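Local coordinates for small ribosomal subunit protein uS8 (Aquifex aeolicus, PDB 3RF2) that binds 16S rRNA very tightly, probably at its central domain, where it helps coordinate assembly of the 30S subunit platform, at residues 38-41 and 45-48; 32-37 and 90-95; 138-143 and 149-154. All coordinates share one frame; numbering follows the deposited sequence.

Contact 1: residues 38-41 and 45-48; sequences DVLK and FIQD
The carbonyl oxygen of L40 is shared by two amides where the chain leaves helix 31-43. F45 N donates to L40 O at 2.8 Å, with a C=O...N angle of 160°, and I46 N adds a weak second bond to the same oxygen. Water 1 closes the turn further out, donating to both K41 O and I46 O.

The charged pair is K41 and D48. K41 NZ forms a salt bridge to D48 OD1 at 2.7 Å, the two side chains running alongside each other and pointing the same way. With CG anti to the backbone N (chi1 -175°) and an extended chain beyond it, K41 carries its ammonium past Q47 O to the carboxylate, which it meets from above the plane, 50° out of it.

Apolar contacts fill the inner side. I46 lays CG1 against the K41 backbone, 3.6 Å from K41 N, while its CD1 reaches L40 CB at 4.1 Å. The L40 and F45 side chains cross at about a right angle, with L40 CD2 3.9 Å from F45 CB.

Around this turn, V39 and L40 pack on I141 of strand 139-144 and F45 on I139. Beyond it, Q47 and D48 both face Y97 of strand 93-98 in a classic beta bulge. From helix 31-43 the chain thus turns into strand 46-51, outermost in the three-stranded antiparallel sheet.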
# COMPACT_ATOMS: atom_id res chain seq x y z
N ASP A 38 -3.95 3.25 4.10
CA ASP A 38 -4.27 4.07 5.27
C ASP A 38 -3.77 3.41 6.54
O ASP A 38 -3.30 4.10 7.46
CB ASP A 38 -5.77 4.34 5.35
CG ASP A 38 -6.13 5.74 4.89
OD1 ASP A 38 -5.62 6.18 3.84
OD2 ASP A 38 -6.91 6.41 5.59
N VAL A 39 -3.85 2.09 6.59
CA VAL A 39 -3.19 1.37 7.68
C VAL A 39 -1.68 1.59 7.65
O VAL A 39 -1.06 1.85 8.68
CB VAL A 39 -3.43 -0.15 7.61
CG1 VAL A 39 -2.77 -0.84 8.83
CG2 VAL A 39 -4.93 -0.47 7.51
N LEU A 40 -1.09 1.46 6.47
CA LEU A 40 0.36 1.56 6.33
C LEU A 40 0.85 2.96 6.76
O LEU A 40 1.89 3.08 7.42
CB LEU A 40 0.78 1.26 4.89
CG LEU A 40 0.71 -0.19 4.38
CD1 LEU A 40 1.17 -0.26 2.94
CD2 LEU A 40 1.58 -1.08 5.24
N LYS A 41 0.10 3.99 6.40
CA LYS A 41 0.43 5.36 6.79
C LYS A 41 0.29 5.57 8.30
O LYS A 41 1.15 6.15 8.96
CB LYS A 41 -0.50 6.34 6.09
CG LYS A 41 -0.14 7.81 6.34
CD LYS A 41 -1.28 8.68 5.88
CE LYS A 41 -0.95 10.17 6.04
NZ LYS A 41 -1.98 11.00 5.33
N PHE A 45 4.63 2.95 8.11
CA PHE A 45 5.33 2.14 7.13
C PHE A 45 5.52 2.88 5.81
O PHE A 45 6.44 2.57 5.06
CB PHE A 45 4.62 0.80 6.92
CG PHE A 45 4.89 -0.20 8.01
CD1 PHE A 45 6.12 -0.81 8.11
CD2 PHE A 45 3.91 -0.54 8.92
CE1 PHE A 45 6.38 -1.73 9.10
CE2 PHE A 45 4.16 -1.46 9.93
CZ PHE A 45 5.40 -2.06 10.02
N ILE A 46 4.63 3.82 5.52
CA ILE A 46 4.80 4.75 4.40
C ILE A 46 4.67 6.17 4.92
O ILE A 46 4.16 6.38 6.02
CB ILE A 46 3.75 4.55 3.27
CG1 ILE A 46 2.34 4.88 3.77
CG2 ILE A 46 3.82 3.14 2.70
CD1 ILE A 46 1.21 4.67 2.74
N GLN A 47 5.12 7.13 4.13
CA GLN A 47 5.05 8.52 4.53
C GLN A 47 3.65 9.11 4.30
O GLN A 47 3.12 9.85 5.14
CB GLN A 47 6.10 9.34 3.77
CG GLN A 47 6.16 10.82 4.15
CD GLN A 47 6.61 11.02 5.59
OE1 GLN A 47 7.49 10.32 6.09
NE2 GLN A 47 5.99 11.98 6.28
N ASP A 48 3.05 8.78 3.16
CA ASP A 48 1.73 9.32 2.82
C ASP A 48 1.32 8.70 1.50
O ASP A 48 2.10 7.96 0.89
CB ASP A 48 1.80 10.84 2.68
CG ASP A 48 0.47 11.55 3.04
OD1 ASP A 48 -0.63 10.94 2.99
OD2 ASP A 48 0.54 12.75 3.38
O HOH W 1 3.21 7.89 8.41

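Contact 2: residues 32-37 and 90-95; sequences LKERIL and TQYPIK. With SO4 (sulfate ion), chain B.
E34 and L37 of helix 31-43 meet Y92 and I94 across a helix-on-sheet packing, in which one side of the helix lies against the three-stranded antiparallel sheet formed by strands 24-28, 93-98 and 46-51. The nearest pair of CA atoms, E34 CA and I94 CA, is 8.4 Å apart, so side chains bridge the interface.

E34 carries the polar part. Its CB points toward the strand, and CG, anti to the carbonyl carbon (chi1 -63°), comes to 3.6 Å from I94 CD1. The chain then runs extended, bringing CD to 3.4 Å from Y92 OH. Of the two carboxylate oxygens, OE2 accepts the hydrogen bond from Y92 OH at 2.7 Å, on its syn side and 33° out of the carboxylate plane. That oxygen also lies at the edge of the Y92 ring, near the ring plane, with the carboxylate and ring planes 59° apart. Y92 has a second charged neighbour in K53, which makes a cation-pi contact with it. Replacing E34 with an alanine would remove the carboxylate and is likely to leave the Y92 hydroxyl without this acceptor and a gap beside I94 CD1.

Y92 belongs to the region 59-93, not found in other S8 sequences, so this bond ties that region's end to the helix. W49 of strand 46-51 touches E34, L37 and I94 and so adds to the packing around them.

From the adjacent position, K33 NZ donates to both P28 O and O1 of a sulfate, probably from the crystallisation liquor. Deeper in the interface, L37 and I94 reach toward each other tip to tip, with L37 CD1 3.7 Å from I94 CG2.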
# COMPACT_ATOMS: atom_id res chain seq x y z
N LEU A 32 -10.16 -1.01 -1.45
CA LEU A 32 -9.43 -1.89 -0.56
C LEU A 32 -7.98 -1.43 -0.41
O LEU A 32 -7.47 -1.32 0.69
CB LEU A 32 -9.48 -3.33 -1.08
CG LEU A 32 -8.77 -4.33 -0.18
CD1 LEU A 32 -9.15 -4.06 1.26
CD2 LEU A 32 -9.14 -5.78 -0.57
N LYS A 33 -7.33 -1.17 -1.54
CA LYS A 33 -5.96 -0.67 -1.55
C LYS A 33 -5.82 0.61 -0.72
O LYS A 33 -4.87 0.80 0.03
CB LYS A 33 -5.48 -0.43 -2.99
CG LYS A 33 -4.82 -1.65 -3.62
CD LYS A 33 -4.32 -1.37 -5.03
CE LYS A 33 -5.08 -2.22 -6.06
NZ LYS A 33 -4.79 -1.80 -7.46
N GLU A 34 -6.79 1.49 -0.86
CA GLU A 34 -6.84 2.71 -0.10
C GLU A 34 -6.93 2.47 1.40
O GLU A 34 -6.27 3.16 2.17
CB GLU A 34 -8.00 3.60 -0.55
CG GLU A 34 -7.88 4.07 -1.99
CD GLU A 34 -8.88 5.17 -2.31
OE1 GLU A 34 -9.87 5.33 -1.55
OE2 GLU A 34 -8.67 5.89 -3.32
N ARG A 35 -7.76 1.52 1.83
CA ARG A 35 -7.87 1.24 3.26
C ARG A 35 -6.59 0.62 3.75
O ARG A 35 -6.21 0.81 4.90
CB ARG A 35 -9.05 0.33 3.59
CG ARG A 35 -10.36 1.07 3.76
CD ARG A 35 -11.41 0.19 4.41
NE ARG A 35 -12.75 0.78 4.33
CZ ARG A 35 -13.51 0.72 3.25
NH1 ARG A 35 -13.07 0.10 2.16
NH2 ARG A 35 -14.72 1.28 3.24
N ILE A 36 -5.92 -0.12 2.87
CA ILE A 36 -4.65 -0.76 3.22
C ILE A 36 -3.54 0.28 3.39
O ILE A 36 -2.83 0.27 4.38
CB ILE A 36 -4.24 -1.80 2.18
CG1 ILE A 36 -5.18 -3.01 2.25
CG2 ILE A 36 -2.80 -2.26 2.43
CD1 ILE A 36 -4.95 -3.99 1.12
N LEU A 37 -3.44 1.18 2.42
CA LEU A 37 -2.47 2.27 2.47
C LEU A 37 -2.70 3.14 3.67
O LEU A 37 -1.76 3.72 4.21
CB LEU A 37 -2.55 3.10 1.21
CG LEU A 37 -2.06 2.40 -0.04
CD1 LEU A 37 -2.33 3.26 -1.28
CD2 LEU A 37 -0.61 2.20 0.14
N THR A 90 -13.91 4.63 -14.03
CA THR A 90 -14.23 5.23 -12.75
C THR A 90 -13.03 5.18 -11.81
O THR A 90 -13.17 5.35 -10.59
CB THR A 90 -15.40 4.49 -12.07
OG1 THR A 90 -15.74 5.16 -10.85
CG2 THR A 90 -15.01 3.04 -11.77
N GLN A 91 -11.85 4.96 -12.37
CA GLN A 91 -10.68 4.69 -11.54
C GLN A 91 -9.58 5.75 -11.68
O GLN A 91 -9.43 6.36 -12.75
CB GLN A 91 -10.13 3.29 -11.85
CG GLN A 91 -8.92 2.92 -11.04
CD GLN A 91 -8.58 1.45 -11.16
OE1 GLN A 91 -8.84 0.67 -10.24
NE2 GLN A 91 -7.99 1.07 -12.29
N TYR A 92 -8.81 5.95 -10.60
CA TYR A 92 -7.81 7.01 -10.52
C TYR A 92 -6.49 6.51 -9.96
O TYR A 92 -6.48 5.52 -9.23
CB TYR A 92 -8.32 8.15 -9.64
CG TYR A 92 -8.97 7.73 -8.34
CD1 TYR A 92 -8.27 7.79 -7.14
CD2 TYR A 92 -10.29 7.31 -8.30
CE1 TYR A 92 -8.87 7.43 -5.95
CE2 TYR A 92 -10.90 6.95 -7.11
CZ TYR A 92 -10.18 7.01 -5.94
OH TYR A 92 -10.77 6.65 -4.75
N PRO A 93 -5.38 7.20 -10.28
CA PRO A 93 -4.06 6.75 -9.80
C PRO A 93 -3.80 7.17 -8.35
O PRO A 93 -4.20 8.25 -7.93
CB PRO A 93 -3.07 7.46 -10.73
CG PRO A 93 -3.91 8.17 -11.78
CD PRO A 93 -5.25 8.37 -11.17
N ILE A 94 -3.16 6.28 -7.60
CA ILE A 94 -2.70 6.63 -6.28
C ILE A 94 -1.20 6.87 -6.29
O ILE A 94 -0.43 6.10 -6.89
CB ILE A 94 -3.05 5.57 -5.27
CG1 ILE A 94 -4.55 5.61 -4.97
CG2 ILE A 94 -2.28 5.79 -4.00
CD1 ILE A 94 -5.02 4.44 -4.12
N LYS A 95 -0.79 7.98 -5.68
CA LYS A 95 0.60 8.31 -5.53
C LYS A 95 0.96 7.87 -4.12
O LYS A 95 0.32 8.28 -3.16
CB LYS A 95 0.83 9.82 -5.71
CG LYS A 95 2.30 10.24 -5.71
CD LYS A 95 2.47 11.74 -5.90
CE LYS A 95 3.94 12.11 -6.02
NZ LYS A 95 4.15 13.57 -6.28
S SO4 B . -6.12 -3.17 -10.89
O1 SO4 B . -5.19 -3.41 -9.79
O2 SO4 B . -6.37 -4.43 -11.58
O3 SO4 B . -5.52 -2.23 -11.83
O4 SO4 B . -7.37 -2.62 -10.35

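Contact 3: residues 138-143 and 149-154; sequences GIAIVS and MTDHEA
V142 and M149 exchange both of their backbone hydrogen bonds, as an antiparallel hydrogen-bonded pair does. V142 N donates to M149 O at 2.9 Å and almost straight, with an N-H...O angle of 171°; M149 N returns a bond to V142 O at 3.1 Å. At the neighbouring non-hydrogen-bonded pair of I141 and T150, the backbone of I141 bonds instead to strand 161-167 on its other side.

Beyond T150 a side chain takes over from the strand. A140 N donates to D151 OD1 at 2.9 Å, meeting it from above the carboxylate plane. Across the two segments A140 O receives a weak bond from D151 N, supplemented by a CA-H...O contact from T150 CA at 3.4 Å. The other carboxylate oxygen, D151 OD2, forms a salt bridge with R155 and accepts from water 2, which also donates to G138 O.

The helix start is satisfied reciprocally. T150 OG1, placed between the backbone N and the carbonyl carbon (chi1 63°), accepts from E153 N at 3.1 Å, and T150 N donates to E153 OE1; E153 OE2 pairs with K42. Beside these bonds V142 CG2 packs on A154 CB at 3.8 Å.

The geometry is that of a beta hairpin whose second strand runs straight into helix 151-156, its first turn closed by a T150-E153 capping box.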
# COMPACT_ATOMS: atom_id res chain seq x y z
N GLY A 138 5.81 -6.52 14.13
CA GLY A 138 5.26 -6.28 12.81
C GLY A 138 3.75 -6.22 12.90
O GLY A 138 3.18 -6.20 13.99
N ILE A 139 3.07 -6.18 11.76
CA ILE A 139 1.62 -6.17 11.77
C ILE A 139 1.04 -7.13 10.76
O ILE A 139 1.65 -7.41 9.74
CB ILE A 139 1.04 -4.79 11.43
CG1 ILE A 139 1.40 -4.40 10.00
CG2 ILE A 139 1.51 -3.72 12.42
CD1 ILE A 139 0.80 -3.03 9.59
N ALA A 140 -0.15 -7.62 11.07
CA ALA A 140 -0.99 -8.23 10.06
C ALA A 140 -2.01 -7.19 9.71
O ALA A 140 -2.51 -6.47 10.59
CB ALA A 140 -1.68 -9.48 10.60
N ILE A 141 -2.32 -7.07 8.43
CA ILE A 141 -3.43 -6.24 8.01
C ILE A 141 -4.63 -7.16 7.74
O ILE A 141 -4.52 -8.10 6.96
CB ILE A 141 -3.08 -5.42 6.75
CG1 ILE A 141 -1.97 -4.41 7.09
CG2 ILE A 141 -4.32 -4.75 6.22
CD1 ILE A 141 -1.33 -3.77 5.89
N VAL A 142 -5.75 -6.88 8.41
CA VAL A 142 -6.89 -7.77 8.40
C VAL A 142 -8.18 -7.08 7.99
O VAL A 142 -8.52 -6.02 8.51
CB VAL A 142 -7.12 -8.41 9.78
CG1 VAL A 142 -5.87 -9.19 10.22
CG2 VAL A 142 -7.45 -7.36 10.79
N SER A 143 -8.91 -7.71 7.07
CA SER A 143 -10.21 -7.18 6.65
C SER A 143 -11.31 -7.71 7.56
O SER A 143 -11.65 -8.89 7.50
CB SER A 143 -10.49 -7.57 5.20
OG SER A 143 -11.78 -7.13 4.81
N MET A 149 -7.81 -3.07 9.21
CA MET A 149 -7.09 -2.57 10.38
C MET A 149 -5.97 -3.53 10.78
O MET A 149 -5.80 -4.58 10.17
CB MET A 149 -8.06 -2.41 11.55
CG MET A 149 -8.88 -3.67 11.83
SD MET A 149 -9.91 -3.61 13.32
CE MET A 149 -11.28 -2.59 12.76
N THR A 150 -5.23 -3.18 11.83
CA THR A 150 -4.13 -4.03 12.26
C THR A 150 -4.64 -5.18 13.10
O THR A 150 -5.81 -5.22 13.51
CB THR A 150 -3.06 -3.26 13.06
OG1 THR A 150 -3.62 -2.74 14.26
CG2 THR A 150 -2.51 -2.13 12.23
N ASP A 151 -3.76 -6.15 13.33
CA ASP A 151 -4.10 -7.25 14.20
C ASP A 151 -4.33 -6.69 15.60
O ASP A 151 -5.29 -7.05 16.26
CB ASP A 151 -3.00 -8.32 14.20
CG ASP A 151 -1.62 -7.73 14.50
OD1 ASP A 151 -1.14 -6.89 13.71
OD2 ASP A 151 -1.02 -8.11 15.52
N HIS A 152 -3.47 -5.78 16.02
CA HIS A 152 -3.63 -5.15 17.32
C HIS A 152 -5.03 -4.57 17.49
O HIS A 152 -5.67 -4.76 18.53
CB HIS A 152 -2.55 -4.08 17.56
CG HIS A 152 -2.68 -3.39 18.88
ND1 HIS A 152 -3.48 -2.28 19.06
CD2 HIS A 152 -2.12 -3.65 20.09
CE1 HIS A 152 -3.40 -1.89 20.32
NE2 HIS A 152 -2.59 -2.71 20.97
N GLU A 153 -5.51 -3.87 16.48
CA GLU A 153 -6.83 -3.25 16.59
C GLU A 153 -7.94 -4.29 16.53
O GLU A 153 -8.91 -4.22 17.28
CB GLU A 153 -7.01 -2.16 15.54
CG GLU A 153 -6.08 -0.98 15.77
CD GLU A 153 -6.01 -0.03 14.59
OE1 GLU A 153 -6.16 -0.48 13.42
OE2 GLU A 153 -5.80 1.18 14.84
N ALA A 154 -7.81 -5.27 15.63
CA ALA A 154 -8.79 -6.34 15.55
C ALA A 154 -8.94 -7.00 16.91
O ALA A 154 -10.06 -7.22 17.38
CB ALA A 154 -8.40 -7.36 14.49
O HOH W 2 1.70 -8.28 15.54

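In the fold
Helix 31-43 connects the three contacts. Contacts 1 and 2, with centres about 12 Å apart, use successive parts of it and reach neighbouring strands, 46-51 and 93-98, of the three-stranded sheet; along the chain contact 1 is nested within the loop closed by contact 2. Contact 3 follows later, in the five-stranded sheet, its centre about 13 Å from that of contact 1 and 19 Å from that of contact 2. The helix bridges the two sheets: V39 CG1 packs on T150 CG2 at 3.7 Å, and I36 CG2 meets I141 CD1 at 4.0 Å. The N-terminal and C-terminal parts of the protein are thereby joined through apolar packing.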